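Pullulanase (Bacillus acidopullulyticus, PDB 2WAN) hydrolyses alpha-1,6-glucosidic linkages in pullulan and probably the branch points of starch polysaccharides, as expected of a debranching glycoside hydrolase of the alpha-amylase superfamily. Local coordinates at residues T500-R512 against K786-N800. Residues are numbered along the deposited sequence; the frame is centred on the assembly and turned at random.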
loop_
_atom_site.group_PDB
_atom_site.type_symbol
_atom_site.label_atom_id
_atom_site.label_comp_id
_atom_site.label_asym_id
_atom_site.label_seq_id
_atom_site.Cartn_x
_atom_site.Cartn_y
_atom_site.Cartn_z
ATOM N N THR A 500 20.574 -17.537 12.024
ATOM C CA THR A 500 21.715 -18.016 12.814
ATOM C C THR A 500 22.633 -16.858 13.197
ATOM O O THR A 500 23.543 -17.036 14.016
ATOM C CB THR A 500 22.559 -19.123 12.089
ATOM O OG1 THR A 500 23.223 -18.563 10.953
ATOM C CG2 THR A 500 21.684 -20.284 11.654
ATOM N N GLN A 501 22.393 -15.692 12.586
ATOM C CA GLN A 501 23.131 -14.465 12.900
ATOM C C GLN A 501 22.116 -13.354 13.160
ATOM O O GLN A 501 22.009 -12.389 12.383
ATOM C CB GLN A 501 24.077 -14.106 11.753
ATOM C CG GLN A 501 25.204 -15.107 11.559
ATOM C CD GLN A 501 25.969 -14.882 10.275
ATOM O OE1 GLN A 501 25.598 -14.040 9.457
ATOM N NE2 GLN A 501 27.046 -15.635 10.089
ATOM N N PRO A 502 21.345 -13.484 14.261
ATOM C CA PRO A 502 20.146 -12.644 14.405
ATOM C C PRO A 502 20.391 -11.188 14.799
ATOM O O PRO A 502 19.431 -10.426 14.944
ATOM C CB PRO A 502 19.362 -13.356 15.504
ATOM C CG PRO A 502 20.427 -13.966 16.374
ATOM C CD PRO A 502 21.541 -14.360 15.437
ATOM N N ASP A 503 21.654 -10.797 14.949
ATOM C CA ASP A 503 21.953 -9.411 15.294
ATOM C C ASP A 503 22.386 -8.543 14.110
ATOM O O ASP A 503 22.818 -7.401 14.300
ATOM C CB ASP A 503 22.946 -9.337 16.460
ATOM C CG ASP A 503 22.403 -9.991 17.720
ATOM O OD1 ASP A 503 21.299 -9.602 18.185
ATOM O OD2 ASP A 503 23.074 -10.908 18.240
ATOM N N THR A 504 22.266 -9.058 12.889
ATOM C CA THR A 504 22.423 -8.172 11.746
ATOM C C THR A 504 21.191 -7.267 11.720
ATOM O O THR A 504 20.160 -7.597 12.322
ATOM C CB THR A 504 22.667 -8.902 10.409
ATOM O OG1 THR A 504 21.589 -9.794 10.136
ATOM C CG2 THR A 504 23.992 -9.686 10.443
ATOM N N TYR A 505 21.317 -6.117 11.069
ATOM C CA TYR A 505 20.263 -5.110 11.098
ATOM C C TYR A 505 19.475 -5.035 9.795
ATOM O O TYR A 505 20.059 -4.847 8.743
ATOM C CB TYR A 505 20.867 -3.719 11.387
ATOM C CG TYR A 505 19.748 -2.737 11.635
ATOM C CD1 TYR A 505 19.136 -2.041 10.578
ATOM C CD2 TYR A 505 19.237 -2.583 12.921
ATOM C CE1 TYR A 505 18.059 -1.186 10.812
ATOM C CE2 TYR A 505 18.154 -1.737 13.169
ATOM C CZ TYR A 505 17.578 -1.046 12.126
ATOM O OH TYR A 505 16.517 -0.212 12.386
ATOM N N ASN A 506 18.142 -5.094 9.857
ATOM C CA ASN A 506 17.343 -4.720 8.694
ATOM C C ASN A 506 15.951 -4.223 9.089
ATOM O O ASN A 506 15.352 -4.727 10.047
ATOM C CB ASN A 506 17.211 -5.889 7.697
ATOM C CG ASN A 506 16.891 -5.430 6.275
ATOM O OD1 ASN A 506 15.739 -5.103 5.939
ATOM N ND2 ASN A 506 17.917 -5.436 5.417
ATOM N N TRP A 507 15.420 -3.263 8.338
ATOM C CA TRP A 507 14.024 -2.840 8.537
ATOM C C TRP A 507 13.004 -3.952 8.289
ATOM O O TRP A 507 11.962 -3.975 8.943
ATOM C CB TRP A 507 13.632 -1.670 7.636
ATOM C CG TRP A 507 14.150 -0.331 8.051
ATOM C CD1 TRP A 507 14.669 0.021 9.270
ATOM C CD2 TRP A 507 14.156 0.850 7.250
ATOM N NE1 TRP A 507 15.027 1.344 9.262
ATOM C CE2 TRP A 507 14.709 1.883 8.040
ATOM C CE3 TRP A 507 13.761 1.137 5.931
ATOM C CZ2 TRP A 507 14.899 3.185 7.549
ATOM C CZ3 TRP A 507 13.940 2.441 5.444
ATOM C CH2 TRP A 507 14.507 3.444 6.255
ATOM N N GLY A 508 13.279 -4.825 7.317
ATOM C CA GLY A 508 12.394 -5.950 7.026
ATOM C C GLY A 508 11.427 -5.803 5.868
ATOM O O GLY A 508 10.377 -6.477 5.846
ATOM N N TYR A 509 11.748 -4.945 4.894
ATOM C CA TYR A 509 10.833 -4.749 3.748
ATOM C C TYR A 509 11.042 -5.774 2.625
ATOM O O TYR A 509 10.650 -5.526 1.490
ATOM C CB TYR A 509 10.841 -3.286 3.224
ATOM C CG TYR A 509 10.307 -2.368 4.297
ATOM C CD1 TYR A 509 8.929 -2.275 4.520
ATOM C CD2 TYR A 509 11.171 -1.643 5.120
ATOM C CE1 TYR A 509 8.420 -1.491 5.535
ATOM C CE2 TYR A 509 10.681 -0.848 6.125
ATOM C CZ TYR A 509 9.304 -0.775 6.328
ATOM O OH TYR A 509 8.818 -0.010 7.371
ATOM N N ASP A 510 11.636 -6.919 2.968
ATOM C CA ASP A 510 11.837 -8.036 2.015
ATOM C C ASP A 510 11.140 -9.332 2.502
ATOM O O ASP A 510 11.803 -10.325 2.841
ATOM C CB ASP A 510 13.333 -8.239 1.713
ATOM C CG ASP A 510 14.154 -8.603 2.938
ATOM O OD1 ASP A 510 13.932 -8.050 4.037
ATOM O OD2 ASP A 510 15.065 -9.444 2.783
ATOM N N PRO A 511 9.791 -9.324 2.540
ATOM C CA PRO A 511 9.077 -10.462 3.143
ATOM C C PRO A 511 9.279 -11.794 2.411
ATOM O O PRO A 511 9.436 -11.836 1.177
ATOM C CB PRO A 511 7.610 -10.033 3.069
ATOM C CG PRO A 511 7.564 -9.063 1.934
ATOM C CD PRO A 511 8.855 -8.326 1.982
ATOM N N ARG A 512 9.271 -12.868 3.184
ATOM C CA ARG A 512 9.414 -14.219 2.642
ATOM C C ARG A 512 8.303 -15.145 3.126
ATOM O O ARG A 512 7.741 -15.907 2.325
ATOM C CB ARG A 512 10.773 -14.815 3.032
ATOM C CG ARG A 512 11.079 -16.228 2.436
ATOM C CD ARG A 512 12.472 -16.695 2.883
ATOM N NE ARG A 512 12.472 -16.946 4.325
ATOM C CZ ARG A 512 13.505 -16.783 5.138
ATOM N NH1 ARG A 512 14.684 -16.382 4.675
ATOM N NH2 ARG A 512 13.356 -17.037 6.427
ATOM N N LYS A 786 19.910 10.059 13.562
ATOM C CA LYS A 786 20.552 9.024 12.753
ATOM C C LYS A 786 21.868 9.552 12.189
ATOM O O LYS A 786 22.416 8.994 11.225
ATOM C CB LYS A 786 19.640 8.600 11.594
ATOM C CG LYS A 786 18.353 7.874 12.066
ATOM C CD LYS A 786 17.387 7.572 10.940
ATOM C CE LYS A 786 16.130 6.794 11.457
ATOM N NZ LYS A 786 15.257 6.427 10.295
ATOM N N GLY A 787 22.366 10.629 12.786
ATOM C CA GLY A 787 23.590 11.271 12.282
ATOM C C GLY A 787 23.454 11.773 10.857
ATOM O O GLY A 787 24.453 11.875 10.131
ATOM N N GLY A 788 22.224 12.089 10.451
ATOM C CA GLY A 788 21.954 12.604 9.124
ATOM C C GLY A 788 21.610 11.580 8.063
ATOM O O GLY A 788 21.338 11.945 6.924
ATOM N N ASN A 789 21.628 10.296 8.427
ATOM C CA ASN A 789 21.268 9.230 7.497
ATOM C C ASN A 789 19.831 9.418 6.998
ATOM O O ASN A 789 18.920 9.634 7.800
ATOM C CB ASN A 789 21.412 7.873 8.201
ATOM C CG ASN A 789 21.488 6.721 7.232
ATOM O OD1 ASN A 789 20.557 6.492 6.459
ATOM N ND2 ASN A 789 22.596 5.981 7.271
ATOM N N ASP A 790 19.624 9.330 5.683
ATOM C CA ASP A 790 18.293 9.559 5.101
ATOM C C ASP A 790 17.626 8.306 4.530
ATOM O O ASP A 790 16.600 8.402 3.858
ATOM C CB ASP A 790 18.319 10.688 4.055
ATOM C CG ASP A 790 19.098 10.321 2.796
ATOM O OD1 ASP A 790 19.502 9.150 2.616
ATOM O OD2 ASP A 790 19.306 11.228 1.970
ATOM N N ASN A 791 18.207 7.141 4.817
ATOM C CA ASN A 791 17.684 5.861 4.345
ATOM C C ASN A 791 18.376 4.715 5.087
ATOM O O ASN A 791 19.209 3.971 4.530
ATOM C CB ASN A 791 17.853 5.736 2.825
ATOM C CG ASN A 791 17.173 4.495 2.253
ATOM O OD1 ASN A 791 16.108 4.085 2.713
ATOM N ND2 ASN A 791 17.786 3.903 1.230
ATOM N N SER A 792 18.004 4.565 6.358
ATOM C CA SER A 792 18.801 3.799 7.307
ATOM C C SER A 792 18.446 2.300 7.403
ATOM O O SER A 792 18.734 1.671 8.423
ATOM C CB SER A 792 18.726 4.476 8.694
ATOM O OG SER A 792 17.373 4.539 9.153
ATOM N N TYR A 793 17.875 1.748 6.326
ATOM C CA TYR A 793 17.293 0.382 6.286
ATOM C C TYR A 793 18.204 -0.760 6.749
ATOM O O TYR A 793 17.729 -1.756 7.310
ATOM C CB TYR A 793 16.708 0.081 4.885
ATOM C CG TYR A 793 17.755 -0.204 3.831
ATOM C CD1 TYR A 793 18.132 -1.522 3.543
ATOM C CD2 TYR A 793 18.369 0.838 3.125
ATOM C CE1 TYR A 793 19.107 -1.798 2.589
ATOM C CE2 TYR A 793 19.347 0.572 2.156
ATOM C CZ TYR A 793 19.703 -0.747 1.898
ATOM O OH TYR A 793 20.659 -1.027 0.949
ATOM N N ASN A 794 19.499 -0.628 6.492
ATOM C CA ASN A 794 20.481 -1.611 6.953
ATOM C C ASN A 794 21.655 -0.972 7.715
ATOM O O ASN A 794 22.742 -1.557 7.824
ATOM C CB ASN A 794 20.968 -2.481 5.777
ATOM C CG ASN A 794 21.835 -1.713 4.782
ATOM O OD1 ASN A 794 21.940 -0.486 4.833
ATOM N ND2 ASN A 794 22.456 -2.450 3.850
ATOM N N ALA A 795 21.428 0.222 8.262
ATOM C CA ALA A 795 22.539 1.028 8.806
ATOM C C ALA A 795 23.030 0.616 10.198
ATOM O O ALA A 795 24.068 1.105 10.665
ATOM C CB ALA A 795 22.182 2.507 8.796
ATOM N N GLY A 796 22.291 -0.255 10.873
ATOM C CA GLY A 796 22.704 -0.727 12.185
ATOM C C GLY A 796 22.247 0.104 13.367
ATOM O O GLY A 796 21.491 1.071 13.222
ATOM N N ASP A 797 22.732 -0.282 14.544
ATOM C CA ASP A 797 22.211 0.212 15.820
ATOM C C ASP A 797 22.718 1.593 16.215
ATOM O O ASP A 797 21.961 2.378 16.772
ATOM C CB ASP A 797 22.534 -0.771 16.948
ATOM C CG ASP A 797 21.996 -2.167 16.680
ATOM O OD1 ASP A 797 20.851 -2.290 16.184
ATOM O OD2 ASP A 797 22.723 -3.140 16.974
ATOM N N SER A 798 23.982 1.909 15.937
ATOM C CA SER A 798 24.514 3.246 16.242
ATOM C C SER A 798 23.691 4.320 15.528
ATOM O O SER A 798 23.503 5.424 16.044
ATOM C CB SER A 798 25.995 3.371 15.851
ATOM O OG SER A 798 26.157 3.451 14.440
ATOM N N VAL A 799 23.212 3.989 14.335
ATOM C CA VAL A 799 22.367 4.902 13.544
ATOM C C VAL A 799 20.907 4.879 14.037
ATOM O O VAL A 799 20.333 5.924 14.363
ATOM C CB VAL A 799 22.450 4.572 12.031
ATOM C CG1 VAL A 799 21.478 5.403 11.215
ATOM C CG2 VAL A 799 23.918 4.787 11.515
ATOM N N ASN A 800 20.333 3.681 14.126
ATOM C CA ASN A 800 18.882 3.516 14.337
ATOM C C ASN A 800 18.351 3.356 15.756
ATOM O O ASN A 800 17.146 3.522 15.986
ATOM C CB ASN A 800 18.394 2.299 13.529
ATOM C CG ASN A 800 18.344 2.570 12.051
ATOM O OD1 ASN A 800 17.572 3.410 11.596
ATOM N ND2 ASN A 800 19.155 1.846 11.281
HETATM O O HOH W 1 22.952 -4.681 14.183
HETATM O O HOH W 2 23.121 -4.801 8.023
#
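The indole of Trp507 lies flat over the backbone of Tyr793, whose CA sits 3.5 Å from the centroid of the five-membered ring in a CH-pi contact. Tyr793 CB extends this cover to Trp507 CE3, 3.3 Å away, while the phenol, with chi1 at 75°, turns off from the indole. One direct hydrogen bond joins the two segments, Trp507 N to Tyr793 O (2.9 Å); Asn506 CA adds a CA-H...O contact to that oxygen. Tyr505, its CG anti to the backbone N (chi1 -171°), reaches across the turn Ser792-Ala795: Gly796 lies over one ring face, and the Asn800 amide, its plane turned only 7° from that of the Tyr505 ring, brings ND2 to 3.3 Å from Tyr505 CE1. The Tyr505 hydroxyl is hydrogen-bonded to Asp442 of helix 440-444.

The Asn800 amide is held by three hydrogen bonds. ND2 donates to Ser792 O and Gly796 O, and OD1 receives Ser792 OG (2.7 Å), which also accepts from Lys786 NZ. Asn506 OD1 closes an Asx turn onto Gly508 N, shaping the loop just past Trp507. Outward, one water links Asp503 O to Asp797 OD2, and both aspartates form salt bridges with Arg441. Replacing the Trp507 indole by an alanine is likely to strip the Tyr793 backbone of its aromatic cover and open a gap beside Ser792. The contact thus joins two loops of the amylase-type (beta/alpha)8 barrel, following strands 485-488 and 773-777, through ring packing and one direct hydrogen bond, the Ser792 and Gly796 carbonyls being bonded within their own segment.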